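Local coordinates for putative isocitrate dehydrogenase, NAD-dependent (Methylococcus capsulatus, PDB 6LKY), which probably catalyses the NAD-dependent oxidation of isocitrate, with magnesium as the likely metal, as a member of the isocitrate and isopropylmalate dehydrogenase family, at residues 158-161 with 162-166; 190-193 with 194-197. The protein carries 1 engineered substitution. One frame throughout, in Å; residues are numbered along the deposited sequence.

Contact 1 (158-161 with 162-166); sequences FDYA and RRARR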
loop_
_atom_site.group_PDB
_atom_site.type_symbol
_atom_site.label_atom_id
_atom_site.label_comp_id
_atom_site.label_asym_id
_atom_site.label_seq_id
_atom_site.Cartn_x
_atom_site.Cartn_y
_atom_site.Cartn_z
ATOM N N PHE A 158 20.970 0.221 6.951
ATOM C CA PHE A 158 21.682 -0.269 8.140
ATOM C C PHE A 158 22.574 0.811 8.761
ATOM O O PHE A 158 22.601 0.970 9.993
ATOM C CB PHE A 158 22.507 -1.505 7.791
ATOM C CG PHE A 158 21.701 -2.777 7.743
ATOM C CD1 PHE A 158 21.317 -3.413 8.904
ATOM C CD2 PHE A 158 21.340 -3.335 6.533
ATOM C CE1 PHE A 158 20.590 -4.590 8.861
ATOM C CE2 PHE A 158 20.602 -4.507 6.481
ATOM C CZ PHE A 158 20.232 -5.135 7.647
ATOM N N ASP A 159 23.328 1.548 7.930
ATOM C CA ASP A 159 24.157 2.640 8.437
ATOM C C ASP A 159 23.306 3.686 9.138
ATOM O O ASP A 159 23.696 4.209 10.189
ATOM C CB ASP A 159 24.960 3.296 7.309
ATOM C CG ASP A 159 26.018 2.383 6.735
ATOM O OD1 ASP A 159 26.306 1.345 7.360
ATOM O OD2 ASP A 159 26.563 2.700 5.651
ATOM N N TYR A 160 22.130 3.992 8.580
ATOM C CA TYR A 160 21.238 4.961 9.204
ATOM C C TYR A 160 20.746 4.450 10.543
ATOM O O TYR A 160 20.681 5.209 11.514
ATOM C CB TYR A 160 20.050 5.265 8.285
ATOM C CG TYR A 160 19.007 6.185 8.907
ATOM C CD1 TYR A 160 17.993 5.682 9.734
ATOM C CD2 TYR A 160 19.040 7.554 8.671
ATOM C CE1 TYR A 160 17.057 6.531 10.314
ATOM C CE2 TYR A 160 18.106 8.404 9.235
ATOM C CZ TYR A 160 17.123 7.891 10.050
ATOM O OH TYR A 160 16.203 8.750 10.588
ATOM N N ALA A 161 20.373 3.170 10.605
ATOM C CA ALA A 161 19.956 2.572 11.871
ATOM C C ALA A 161 21.048 2.696 12.936
ATOM O O ALA A 161 20.759 3.042 14.086
ATOM C CB ALA A 161 19.562 1.110 11.648
ATOM N N ARG A 162 22.307 2.419 12.573
ATOM C CA ARG A 162 23.406 2.579 13.532
ATOM C C ARG A 162 23.547 4.031 13.971
ATOM O O ARG A 162 23.508 4.348 15.165
ATOM C CB ARG A 162 24.729 2.103 12.931
ATOM C CG ARG A 162 24.983 0.632 13.021
ATOM C CD ARG A 162 26.437 0.335 12.682
ATOM N NE ARG A 162 26.716 -1.091 12.787
ATOM C CZ ARG A 162 27.662 -1.718 12.097
ATOM N NH1 ARG A 162 28.425 -1.043 11.248
ATOM N NH2 ARG A 162 27.835 -3.023 12.247
ATOM N N ARG A 163 23.704 4.928 12.999
ATOM C CA ARG A 163 23.931 6.338 13.281
ATOM C C ARG A 163 22.796 6.936 14.106
ATOM O O ARG A 163 23.035 7.796 14.960
ATOM C CB ARG A 163 24.102 7.063 11.945
ATOM C CG ARG A 163 24.455 8.528 11.972
ATOM C CD ARG A 163 24.945 8.947 10.567
ATOM N NE ARG A 163 23.868 8.966 9.569
ATOM C CZ ARG A 163 23.757 8.116 8.546
ATOM N NH1 ARG A 163 24.654 7.154 8.360
ATOM N NH2 ARG A 163 22.740 8.227 7.702
ATOM N N ALA A 164 21.566 6.483 13.884
ATOM C CA ALA A 164 20.414 6.986 14.618
ATOM C C ALA A 164 20.128 6.179 15.874
ATOM O O ALA A 164 19.147 6.471 16.574
ATOM C CB ALA A 164 19.176 6.998 13.717
ATOM N N ARG A 165 20.958 5.171 16.165
ATOM C CA ARG A 165 20.790 4.289 17.323
ATOM C C ARG A 165 19.423 3.615 17.312
ATOM O O ARG A 165 18.745 3.512 18.336
ATOM C CB ARG A 165 21.033 5.031 18.642
ATOM C CG ARG A 165 22.516 5.068 19.057
ATOM C CD ARG A 165 22.813 4.138 20.248
ATOM N NE ARG A 165 24.219 4.174 20.663
ATOM C CZ ARG A 165 25.035 3.121 20.693
ATOM N NH1 ARG A 165 24.594 1.916 20.353
ATOM N NH2 ARG A 165 26.297 3.268 21.087
ATOM N N ARG A 166 19.006 3.168 16.137
ATOM C CA ARG A 166 17.821 2.339 16.012
ATOM C C ARG A 166 18.239 0.875 15.997
ATOM O O ARG A 166 19.407 0.532 15.821
ATOM C CB ARG A 166 17.029 2.714 14.756
ATOM C CG ARG A 166 16.343 4.051 14.929
ATOM C CD ARG A 166 15.449 4.428 13.778
ATOM N NE ARG A 166 14.778 5.690 14.066
ATOM C CZ ARG A 166 13.527 5.798 14.494
ATOM N NH1 ARG A 166 12.774 4.716 14.662
ATOM N NH2 ARG A 166 13.022 6.997 14.733
HETATM O O HOH W 1 28.102 1.959 9.788
#
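Ala161 O accepts the amide of Arg166, N to O 2.7 Å, with the donor lying in the carbonyl plane. This bond reaches back past Arg165, whose positive phi turns the chain out of the helix, and a second bond from Arg165 N to Arg162 O completes the Schellman motif. Before it the last regular turns run from Arg162 N to Phe158 O, Arg163 N to Asp159 O and Ala164 N to Tyr160 O. Tyr160 carries the side-chain contact: with CG anti to the backbone N (chi1 175°), its ring leans toward the C-terminal end, where Ala164 CB sits over one face, 4.0 Å from Tyr160 CE1 and offset toward the rim. The Arg163 chain bends at chi3 (70°) and lays its guanidinium face over Tyr160 CA; its plane stands 87° to the tyrosine ring, with NH2 3.9 Å from Tyr160 CD2. A water gives a hydrogen to Asp159 OD1 and weakly accepts one from Arg162 NH1. Asp159 OD1 is also bonded to Tyr196 OH, while Arg162 forms a salt bridge with Asp198, and Arg166 one with Asp221 and a hydrogen bond to Asn111. Several carboxylates thus probably offset the positive charge that this arginine-rich helix end accumulates.

Contact 2 (190-193 with 194-197); sequences REIA and KEYP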
loop_
_atom_site.group_PDB
_atom_site.type_symbol
_atom_site.label_atom_id
_atom_site.label_comp_id
_atom_site.label_asym_id
_atom_site.label_seq_id
_atom_site.Cartn_x
_atom_site.Cartn_y
_atom_site.Cartn_z
ATOM N N ARG A 190 19.471 -9.960 2.673
ATOM C CA ARG A 190 19.890 -11.021 3.587
ATOM C C ARG A 190 21.407 -11.136 3.647
ATOM O O ARG A 190 21.976 -11.358 4.723
ATOM C CB ARG A 190 19.268 -12.356 3.179
ATOM C CG ARG A 190 17.792 -12.388 3.484
ATOM C CD ARG A 190 17.116 -13.638 3.004
ATOM N NE ARG A 190 15.783 -13.709 3.586
ATOM C CZ ARG A 190 14.840 -14.555 3.195
ATOM N NH1 ARG A 190 15.075 -15.399 2.198
ATOM N NH2 ARG A 190 13.660 -14.550 3.794
ATOM N N GLU A 191 22.082 -10.976 2.508
ATOM C CA GLU A 191 23.540 -11.046 2.536
ATOM C C GLU A 191 24.124 -9.872 3.314
ATOM O O GLU A 191 24.982 -10.055 4.184
ATOM C CB GLU A 191 24.098 -11.108 1.112
ATOM C CG GLU A 191 23.977 -12.499 0.505
ATOM C CD GLU A 191 24.119 -12.525 -1.017
ATOM O OE1 GLU A 191 23.854 -13.597 -1.605
ATOM O OE2 GLU A 191 24.483 -11.488 -1.624
ATOM N N ILE A 192 23.623 -8.661 3.060
ATOM C CA ILE A 192 24.186 -7.478 3.705
ATOM C C ILE A 192 23.889 -7.461 5.202
ATOM O O ILE A 192 24.683 -6.929 5.992
ATOM C CB ILE A 192 23.660 -6.214 2.994
ATOM C CG1 ILE A 192 24.387 -6.026 1.653
ATOM C CG2 ILE A 192 23.765 -4.965 3.899
ATOM C CD1 ILE A 192 23.838 -4.904 0.799
ATOM N N ALA A 193 22.769 -8.061 5.626
ATOM C CA ALA A 193 22.416 -8.060 7.043
ATOM C C ALA A 193 23.495 -8.716 7.897
ATOM O O ALA A 193 23.665 -8.354 9.070
ATOM C CB ALA A 193 21.077 -8.772 7.252
ATOM N N LYS A 194 24.224 -9.682 7.333
ATOM C CA LYS A 194 25.263 -10.377 8.083
ATOM C C LYS A 194 26.469 -9.489 8.354
ATOM O O LYS A 194 27.257 -9.791 9.255
ATOM C CB LYS A 194 25.646 -11.659 7.343
ATOM C CG LYS A 194 24.468 -12.652 7.302
ATOM C CD LYS A 194 24.827 -14.028 6.747
ATOM C CE LYS A 194 25.392 -13.945 5.345
ATOM N NZ LYS A 194 25.079 -15.181 4.578
ATOM N N GLU A 195 26.620 -8.393 7.611
ATOM C CA GLU A 195 27.634 -7.396 7.911
ATOM C C GLU A 195 27.253 -6.503 9.086
ATOM O O GLU A 195 28.050 -5.640 9.465
ATOM C CB GLU A 195 27.894 -6.520 6.685
ATOM C CG GLU A 195 28.389 -7.273 5.470
ATOM C CD GLU A 195 28.342 -6.431 4.202
ATOM O OE1 GLU A 195 28.245 -5.181 4.298
ATOM O OE2 GLU A 195 28.377 -7.030 3.105
ATOM N N TYR A 196 26.044 -6.640 9.626
ATOM C CA TYR A 196 25.537 -5.752 10.677
ATOM C C TYR A 196 24.920 -6.564 11.817
ATOM O O TYR A 196 23.733 -6.425 12.123
ATOM C CB TYR A 196 24.520 -4.766 10.106
ATOM C CG TYR A 196 25.091 -3.747 9.137
ATOM C CD1 TYR A 196 25.237 -4.051 7.800
ATOM C CD2 TYR A 196 25.472 -2.473 9.572
ATOM C CE1 TYR A 196 25.743 -3.126 6.907
ATOM C CE2 TYR A 196 25.988 -1.536 8.691
ATOM C CZ TYR A 196 26.118 -1.872 7.354
ATOM O OH TYR A 196 26.622 -0.967 6.447
ATOM N N PRO A 197 25.707 -7.416 12.484
ATOM C CA PRO A 197 25.125 -8.272 13.533
ATOM C C PRO A 197 24.573 -7.499 14.719
ATOM O O PRO A 197 23.790 -8.062 15.494
ATOM C CB PRO A 197 26.300 -9.170 13.943
ATOM C CG PRO A 197 27.497 -8.340 13.665
ATOM C CD PRO A 197 27.176 -7.551 12.422
#
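Arg190 meets Lys194 through its backbone: its carbonyl oxygen lies 3.8 Å from Lys194 CG, one turn further on, while its guanidinium leads away to a salt bridge with Asp203. At Glu191 the carbonyl again does the work. Lys194 N donates to Glu191 O over a long 3.3 Å, and the lysine chain, bent at chi3 (-58°), folds back so that its CE also passes near this oxygen. The two charged ends, Glu191 OE1 and Lys194 NZ, remain 6.5 Å apart and form no salt bridge.

At Ile192 both backbone and side chain take part. Its carbonyl oxygen receives Glu195 N at 2.9 Å, and the edge of the Tyr196 ring comes up to the same oxygen, CD1 to Ile192 O 3.4 Å, with the oxygen near the ring plane. The side chains of Ile192 and Tyr196 lie alongside one another and point the same way. Ile192 CG2, set anti to the backbone N, touches Tyr196 CE1 at 4.0 Å.

Ala193 opens a type I beta turn that Tyr196 N closes on Ala193 O, 3.0 Å away. All three backbone bonds run from residue i+3 to residue i, the spacing of a 3-10 or turn-like stretch, rather than the i+4 spacing of an alpha helix.

Helix 147-163 packs against this end: Ile192 rests on Ile154 and Arg155, Glu195 forms a salt bridge with Arg155, and Tyr196 stacks on Phe158. Arg190 and Ala193 meet Phe201 of strand 200-205, the edge strand of the large sheet within this chain, to which the turn leads.

Overall arrangement
Contact 1 comes first along the chain, at the end of helix 147-163, and contact 2 follows at the end of helix 181-193; strand 168-173 lies between them. Their centres are 14 Å apart, yet the two touch directly. Tyr196 and Phe158 form much of the join: Tyr196 fits among Phe158, Asp159 and Arg162, and Phe158 CZ packs 3.7 Å from Ala193 CA. Both contacts pack on the same large mixed sheet, contact 1 on strands 111-117 and 222-225, contact 2 on its edge strand 200-205. This is structural packing between two consecutive helices, contact 1 lying away from the NAD sites and the Arg190 side chain of contact 2 about 11 Å from a bound NAD.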